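Local coordinates for protein phosphoribulokinase 1 (Rhodobacter sphaeroides, PDB 1A7J) that catalyses the ATP-dependent phosphorylation of D-ribulose 5-phosphate to D-ribulose 1,5-bisphosphate, a step of the Calvin cycle, at residues I158-E161 with W162-I166; D182-L185 with R186-H189; H193-V196 with P197-S200. One frame throughout, in Å; residues are numbered along the deposited sequence.

Contact 1: I158-E161 with W162-I166; sequences INLE and WIQKI. With SO4 (sulfate ion), chain B.
I158 and W162 meet in a local contact one turn apart along a single helix, 158-168, which follows the parallel strand 150-156 of the central sheet. The backbone carries much of it. W162 N donates to I158 O at 3.2 Å, nearly straight at 164°. The next bond, I163 N to N159 O, is long and weak, and Q164 N to L160 O is tighter at 2.9 Å. The side chain of I158 runs alongside the indole and points the same way. Its CG2 lies over one face of the ring, offset toward the rim, and comes within 3.5 Å of W162 NE1. CG2 gets there because it stands anti to the backbone N, which leaves CG1 beside that N (chi1 -63°). I163 folds its CD1 back onto the carbonyl of N159, whose ND2 bonds to T214 O.

The fold is that of a P-loop kinase, similar to adenylate kinase, and this helix brings catalytic-site residue K165 to the active site. E161 OE1 lies at the indole edge, in the ring plane, while the carboxylate is turned 80° to it. A water bridges them: it accepts from W162 NE1 at 2.8 Å and donates to E161 OE1 at 3.0 Å. The same OE1 makes a salt bridge with R187 of helix 180-195, so this one oxygen has two partners. K165 begins beside E161, with K165 CB 4.1 Å from E161 OE2. Its chain then bends at chi2 and carries the amine off. That amine forms a salt bridge with D169, and K165 NZ makes a weak hydrogen bond of 3.4 Å to sulfate O4. The sulfate, probably from the crystallisation liquor, is also bonded by H69.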
loop_
_atom_site.group_PDB
_atom_site.type_symbol
_atom_site.label_atom_id
_atom_site.label_comp_id
_atom_site.label_asym_id
_atom_site.label_seq_id
_atom_site.Cartn_x
_atom_site.Cartn_y
_atom_site.Cartn_z
ATOM N N ILE A 158 12.889 -6.351 2.534
ATOM C CA ILE A 158 13.047 -5.659 3.804
ATOM C C ILE A 158 14.225 -4.711 3.793
ATOM O O ILE A 158 14.035 -3.516 3.948
ATOM C CB ILE A 158 13.183 -6.664 4.951
ATOM C CG1 ILE A 158 11.896 -7.493 5.079
ATOM C CG2 ILE A 158 13.436 -5.928 6.238
ATOM C CD1 ILE A 158 12.009 -8.670 5.972
ATOM N N ASN A 159 15.369 -5.200 3.330
ATOM C CA ASN A 159 16.547 -4.370 3.118
ATOM C C ASN A 159 16.211 -3.039 2.484
ATOM O O ASN A 159 16.764 -2.041 2.867
ATOM C CB ASN A 159 17.538 -5.051 2.192
ATOM C CG ASN A 159 18.139 -6.257 2.781
ATOM O OD1 ASN A 159 17.571 -7.328 2.715
ATOM N ND2 ASN A 159 19.378 -6.138 3.200
ATOM N N LEU A 160 15.407 -3.036 1.432
ATOM C CA LEU A 160 15.064 -1.788 0.738
ATOM C C LEU A 160 14.000 -0.914 1.446
ATOM O O LEU A 160 13.983 0.304 1.260
ATOM C CB LEU A 160 14.636 -2.098 -0.706
ATOM C CG LEU A 160 14.127 -1.033 -1.687
ATOM C CD1 LEU A 160 15.246 -0.100 -2.087
ATOM C CD2 LEU A 160 13.541 -1.720 -2.924
ATOM N N GLU A 161 13.178 -1.502 2.321
ATOM C CA GLU A 161 12.221 -0.716 3.094
ATOM C C GLU A 161 12.992 0.146 4.074
ATOM O O GLU A 161 12.814 1.356 4.078
ATOM C CB GLU A 161 11.239 -1.623 3.839
ATOM C CG GLU A 161 9.908 -0.949 4.233
ATOM C CD GLU A 161 9.922 -0.386 5.657
ATOM O OE1 GLU A 161 10.401 -1.090 6.582
ATOM O OE2 GLU A 161 9.478 0.768 5.852
ATOM N N TRP A 162 13.982 -0.440 4.749
ATOM C CA TRP A 162 14.830 0.306 5.676
ATOM C C TRP A 162 15.552 1.471 5.005
ATOM O O TRP A 162 15.621 2.539 5.571
ATOM C CB TRP A 162 15.879 -0.591 6.299
ATOM C CG TRP A 162 15.353 -1.734 7.047
ATOM C CD1 TRP A 162 14.047 -1.993 7.356
ATOM C CD2 TRP A 162 16.128 -2.701 7.731
ATOM N NE1 TRP A 162 13.970 -3.052 8.231
ATOM C CE2 TRP A 162 15.232 -3.502 8.483
ATOM C CE3 TRP A 162 17.499 -2.940 7.819
ATOM C CZ2 TRP A 162 15.668 -4.520 9.312
ATOM C CZ3 TRP A 162 17.935 -3.946 8.650
ATOM C CH2 TRP A 162 17.018 -4.732 9.393
ATOM N N ILE A 163 16.212 1.228 3.883
ATOM C CA ILE A 163 16.862 2.298 3.147
ATOM C C ILE A 163 15.832 3.342 2.814
ATOM O O ILE A 163 16.104 4.525 2.907
ATOM C CB ILE A 163 17.442 1.792 1.814
ATOM C CG1 ILE A 163 18.603 0.839 2.093
ATOM C CG2 ILE A 163 17.913 2.965 0.931
ATOM C CD1 ILE A 163 18.711 -0.354 1.120
ATOM N N GLN A 164 14.674 2.905 2.345
ATOM C CA GLN A 164 13.618 3.842 1.990
ATOM C C GLN A 164 13.212 4.650 3.213
ATOM O O GLN A 164 12.949 5.840 3.115
ATOM C CB GLN A 164 12.397 3.114 1.398
ATOM C CG GLN A 164 12.393 3.099 -0.131
ATOM C CD GLN A 164 11.265 2.284 -0.765
ATOM O OE1 GLN A 164 10.341 1.830 -0.088
ATOM N NE2 GLN A 164 11.311 2.151 -2.090
ATOM N N LYS A 165 13.302 4.039 4.385
ATOM C CA LYS A 165 12.823 4.672 5.599
ATOM C C LYS A 165 13.895 5.568 6.207
ATOM O O LYS A 165 13.610 6.684 6.619
ATOM C CB LYS A 165 12.397 3.608 6.600
ATOM C CG LYS A 165 12.250 4.124 7.987
ATOM C CD LYS A 165 11.053 5.029 8.089
ATOM C CE LYS A 165 10.895 5.564 9.508
ATOM N NZ LYS A 165 9.861 6.650 9.621
ATOM N N ILE A 166 15.134 5.081 6.223
ATOM C CA ILE A 166 16.271 5.788 6.809
ATOM C C ILE A 166 16.451 7.077 6.041
ATOM O O ILE A 166 16.747 8.118 6.628
ATOM C CB ILE A 166 17.564 4.953 6.713
ATOM C CG1 ILE A 166 17.591 3.875 7.784
ATOM C CG2 ILE A 166 18.752 5.796 6.940
ATOM C CD1 ILE A 166 18.115 2.609 7.275
HETATM S S SO4 B . 7.115 5.439 12.264
HETATM O O1 SO4 B . 6.424 5.048 13.460
HETATM O O2 SO4 B . 6.722 4.588 11.173
HETATM O O3 SO4 B . 6.783 6.797 11.958
HETATM O O4 SO4 B . 8.514 5.334 12.471
HETATM O O HOH W 1 11.219 -3.546 8.170
#

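Contact 2: D182-L185 with R186-H189; sequences DVIL and RRMH. With SO4 (sulfate ion), chain B.
R186 packs against the preceding turn of helix 180-195, with its N bonded to D182 O at 3.1 Å and its CB against that carbonyl. Its guanidinium passes V183 obliquely, R186 NH1 lying 3.7 Å from V183 CG2. With CG anti to the backbone N (chi1 175°), the chain reaches out, bends at chi3, and the guanidinium turns its edge to the sulfate. R186 NH2 makes a weak bond of 3.0 Å to sulfate O1, while NE and NH1 are taken by F67 O and E178.

R187 comes next, a residue of the catalytic site in this P-loop kinase fold. Its N bonds to I184 O at 3.2 Å. The chain bends at chi3, and R187 CD lies 3.4 Å from sulfate O4. R187 NH2 passes 3.6 Å from I184 CD1 on its way to a salt bridge with E161. A leucine in its place would probably leave the E161 carboxylate without its cationic mate and strip positive charge from beside the anion.

M188 N bonds to L185 O at 3.1 Å, and its side chain leads away to W162. H189 turns back, placing its CD2 3.2 Å from L185 O.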
loop_
_atom_site.group_PDB
_atom_site.type_symbol
_atom_site.label_atom_id
_atom_site.label_comp_id
_atom_site.label_asym_id
_atom_site.label_seq_id
_atom_site.Cartn_x
_atom_site.Cartn_y
_atom_site.Cartn_z
ATOM N N ASP A 182 17.317 2.043 16.336
ATOM C CA ASP A 182 16.256 1.848 17.313
ATOM C C ASP A 182 14.899 2.135 16.704
ATOM O O ASP A 182 13.909 1.561 17.129
ATOM C CB ASP A 182 16.487 2.732 18.548
ATOM C CG ASP A 182 17.413 2.085 19.567
ATOM O OD1 ASP A 182 16.921 1.301 20.415
ATOM O OD2 ASP A 182 18.636 2.324 19.502
ATOM N N VAL A 183 14.869 2.990 15.683
ATOM C CA VAL A 183 13.641 3.301 14.944
ATOM C C VAL A 183 13.332 2.148 14.003
ATOM O O VAL A 183 12.181 1.906 13.651
ATOM C CB VAL A 183 13.788 4.619 14.113
ATOM C CG1 VAL A 183 13.082 4.516 12.792
ATOM C CG2 VAL A 183 13.185 5.782 14.856
ATOM N N ILE A 184 14.376 1.492 13.525
ATOM C CA ILE A 184 14.224 0.429 12.553
ATOM C C ILE A 184 13.806 -0.873 13.250
ATOM O O ILE A 184 12.788 -1.468 12.887
ATOM C CB ILE A 184 15.536 0.293 11.733
ATOM C CG1 ILE A 184 15.466 1.200 10.514
ATOM C CG2 ILE A 184 15.782 -1.112 11.287
ATOM C CD1 ILE A 184 14.309 0.912 9.661
ATOM N N LEU A 185 14.446 -1.180 14.379
ATOM C CA LEU A 185 14.068 -2.322 15.224
ATOM C C LEU A 185 12.694 -2.202 15.922
ATOM O O LEU A 185 11.980 -3.192 16.069
ATOM C CB LEU A 185 15.155 -2.569 16.281
ATOM C CG LEU A 185 16.522 -3.044 15.827
ATOM C CD1 LEU A 185 17.528 -2.618 16.849
ATOM C CD2 LEU A 185 16.529 -4.525 15.688
ATOM N N ARG A 186 12.381 -1.025 16.453
ATOM C CA ARG A 186 11.075 -0.783 17.055
ATOM C C ARG A 186 9.943 -1.034 16.043
ATOM O O ARG A 186 8.833 -1.405 16.431
ATOM C CB ARG A 186 11.015 0.647 17.599
ATOM C CG ARG A 186 9.669 1.081 18.158
ATOM C CD ARG A 186 9.588 2.589 18.320
ATOM N NE ARG A 186 8.838 3.215 17.231
ATOM C CZ ARG A 186 9.224 4.314 16.588
ATOM N NH1 ARG A 186 10.254 5.030 17.025
ATOM N NH2 ARG A 186 8.553 4.727 15.520
ATOM N N ARG A 187 10.247 -0.936 14.745
ATOM C CA ARG A 187 9.232 -1.142 13.702
ATOM C C ARG A 187 9.113 -2.598 13.287
ATOM O O ARG A 187 8.062 -3.011 12.838
ATOM C CB ARG A 187 9.491 -0.238 12.482
ATOM C CG ARG A 187 9.067 1.221 12.716
ATOM C CD ARG A 187 9.159 2.130 11.496
ATOM N NE ARG A 187 10.178 1.668 10.565
ATOM C CZ ARG A 187 9.978 1.487 9.259
ATOM N NH1 ARG A 187 8.937 2.042 8.659
ATOM N NH2 ARG A 187 10.898 0.870 8.530
ATOM N N MET A 188 10.103 -3.409 13.631
ATOM C CA MET A 188 10.093 -4.808 13.216
ATOM C C MET A 188 8.980 -5.598 13.887
ATOM O O MET A 188 8.414 -6.531 13.305
ATOM C CB MET A 188 11.434 -5.461 13.506
ATOM C CG MET A 188 12.534 -5.019 12.570
ATOM S SD MET A 188 12.016 -4.926 10.828
ATOM C CE MET A 188 12.035 -6.694 10.386
ATOM N N HIS A 189 8.546 -5.098 15.033
ATOM C CA HIS A 189 7.689 -5.866 15.900
ATOM C C HIS A 189 6.341 -5.890 15.257
ATOM O O HIS A 189 5.906 -6.943 14.844
ATOM C CB HIS A 189 7.633 -5.255 17.317
ATOM C CG HIS A 189 8.904 -5.424 18.106
ATOM N ND1 HIS A 189 9.176 -6.549 18.852
ATOM C CD2 HIS A 189 10.018 -4.651 18.179
ATOM C CE1 HIS A 189 10.403 -6.469 19.339
ATOM N NE2 HIS A 189 10.933 -5.326 18.947
HETATM S S SO4 B . 7.115 5.439 12.264
HETATM O O1 SO4 B . 6.424 5.048 13.460
HETATM O O2 SO4 B . 6.722 4.588 11.173
HETATM O O3 SO4 B . 6.783 6.797 11.958
HETATM O O4 SO4 B . 8.514 5.334 12.471
#

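Contact 3: H193-V196 with P197-S200; sequences HCIV and PQFS
Q198 NE2 is gripped by two carbonyls. It donates to C194 O, one turn back, at 2.9 Å and 153°, and also to L133 O outside this turn. The first acceptor lies slightly out of the amide plane of Q198. At the other end of the amide, OE1 bonds to T11 OG1, consistent with the group being held one way round. The side chain leaves with CG beside its own backbone N (chi1 -64°) and then runs extended, which takes the amide back along the chain to C194. On the way it crosses I195 obliquely, with Q198 NE2 3.9 Å from I195 CD1.

Helix 180-195 runs out here: a wider pi-type turn at 193-195 gives way to 3-10 turns on the way to strand 204-210. P197, which has no N-H to give, sits at this change. Its CG lies 3.6 Å from H193 O, and its CD rests on V196 CB. The 3-10 pattern then follows: Q198 N to I195 O at 2.9 Å, and F199 N to V196 O at 3.1 Å and 164°. The ring of F199 turns back toward the same turn. Its CD2 approaches V196 O, and F199 CZ meets I195 CG2 at 3.5 Å, obliquely to the ring. I195 also touches F70, and the F199 ring lies close to G12 of the predicted ATP-binding loop.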
loop_
_atom_site.group_PDB
_atom_site.type_symbol
_atom_site.label_atom_id
_atom_site.label_comp_id
_atom_site.label_asym_id
_atom_site.label_seq_id
_atom_site.Cartn_x
_atom_site.Cartn_y
_atom_site.Cartn_z
ATOM N N HIS A 193 4.412 -8.558 12.693
ATOM C CA HIS A 193 3.121 -8.942 13.291
ATOM C C HIS A 193 1.874 -8.474 12.511
ATOM O O HIS A 193 0.901 -9.214 12.428
ATOM C CB HIS A 193 3.029 -8.469 14.756
ATOM C CG HIS A 193 3.750 -9.351 15.738
ATOM N ND1 HIS A 193 4.669 -8.864 16.644
ATOM C CD2 HIS A 193 3.630 -10.674 16.010
ATOM C CE1 HIS A 193 5.082 -9.843 17.430
ATOM N NE2 HIS A 193 4.467 -10.953 17.064
ATOM N N CYS A 194 1.949 -7.315 11.849
ATOM C CA CYS A 194 0.793 -6.717 11.170
ATOM C C CYS A 194 0.939 -6.535 9.672
ATOM O O CYS A 194 -0.070 -6.385 8.992
ATOM C CB CYS A 194 0.464 -5.351 11.756
ATOM S SG CYS A 194 0.625 -5.251 13.506
ATOM N N ILE A 195 2.161 -6.321 9.187
ATOM C CA ILE A 195 2.378 -6.141 7.751
ATOM C C ILE A 195 2.620 -7.427 6.974
ATOM O O ILE A 195 1.781 -7.824 6.164
ATOM C CB ILE A 195 3.507 -5.145 7.450
ATOM C CG1 ILE A 195 3.189 -3.802 8.112
ATOM C CG2 ILE A 195 3.621 -4.908 5.957
ATOM C CD1 ILE A 195 1.833 -3.222 7.756
ATOM N N VAL A 196 3.677 -8.152 7.316
ATOM C CA VAL A 196 3.987 -9.391 6.619
ATOM C C VAL A 196 2.781 -10.284 6.285
ATOM O O VAL A 196 2.603 -10.645 5.127
ATOM C CB VAL A 196 5.057 -10.163 7.379
ATOM C CG1 VAL A 196 4.988 -11.623 7.078
ATOM C CG2 VAL A 196 6.388 -9.645 6.991
ATOM N N PRO A 197 1.863 -10.542 7.237
ATOM C CA PRO A 197 0.810 -11.527 6.998
ATOM C C PRO A 197 -0.110 -11.140 5.858
ATOM O O PRO A 197 -0.778 -11.992 5.273
ATOM C CB PRO A 197 0.028 -11.560 8.306
ATOM C CG PRO A 197 0.919 -10.957 9.323
ATOM C CD PRO A 197 1.744 -9.953 8.582
ATOM N N GLN A 198 -0.189 -9.840 5.588
ATOM C CA GLN A 198 -1.116 -9.307 4.600
ATOM C C GLN A 198 -0.780 -9.755 3.188
ATOM O O GLN A 198 -1.624 -9.722 2.305
ATOM C CB GLN A 198 -1.103 -7.785 4.668
ATOM C CG GLN A 198 -1.597 -7.220 5.972
ATOM C CD GLN A 198 -1.797 -5.751 5.873
ATOM O OE1 GLN A 198 -2.114 -5.238 4.808
ATOM N NE2 GLN A 198 -1.579 -5.043 6.973
ATOM N N PHE A 199 0.481 -10.121 2.970
ATOM C CA PHE A 199 0.966 -10.514 1.650
ATOM C C PHE A 199 0.633 -11.984 1.351
ATOM O O PHE A 199 1.120 -12.551 0.379
ATOM C CB PHE A 199 2.482 -10.254 1.535
ATOM C CG PHE A 199 2.876 -8.828 1.824
ATOM C CD1 PHE A 199 2.206 -7.772 1.201
ATOM C CD2 PHE A 199 3.765 -8.543 2.854
ATOM C CE1 PHE A 199 2.392 -6.459 1.630
ATOM C CE2 PHE A 199 3.967 -7.237 3.286
ATOM C CZ PHE A 199 3.269 -6.196 2.683
ATOM N N SER A 200 -0.226 -12.580 2.178
ATOM C CA SER A 200 -0.821 -13.866 1.857
ATOM C C SER A 200 -2.313 -13.710 1.640
ATOM O O SER A 200 -2.995 -14.699 1.393
ATOM C CB SER A 200 -0.587 -14.857 2.982
ATOM O OG SER A 200 0.722 -14.740 3.499
#

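Contacts 1 and 2 belong to successive helices, 158-168 and 180-195, and touch directly. A salt bridge and packing on the indole join the two helices. Both contacts reach the sulfate, through weak bonds from K165 and R186. Contact 3 shares helix 180-195 with contact 2 but lies at its far end, nearer the centre of the chain. It has no touch with contact 1. No ionic pair is involved there; it rests on backbone carbonyls, one buried amide and apolar side chains. All three are partly buried. Contact 1 has one exposed residue, and contacts 2 and 3 have three each.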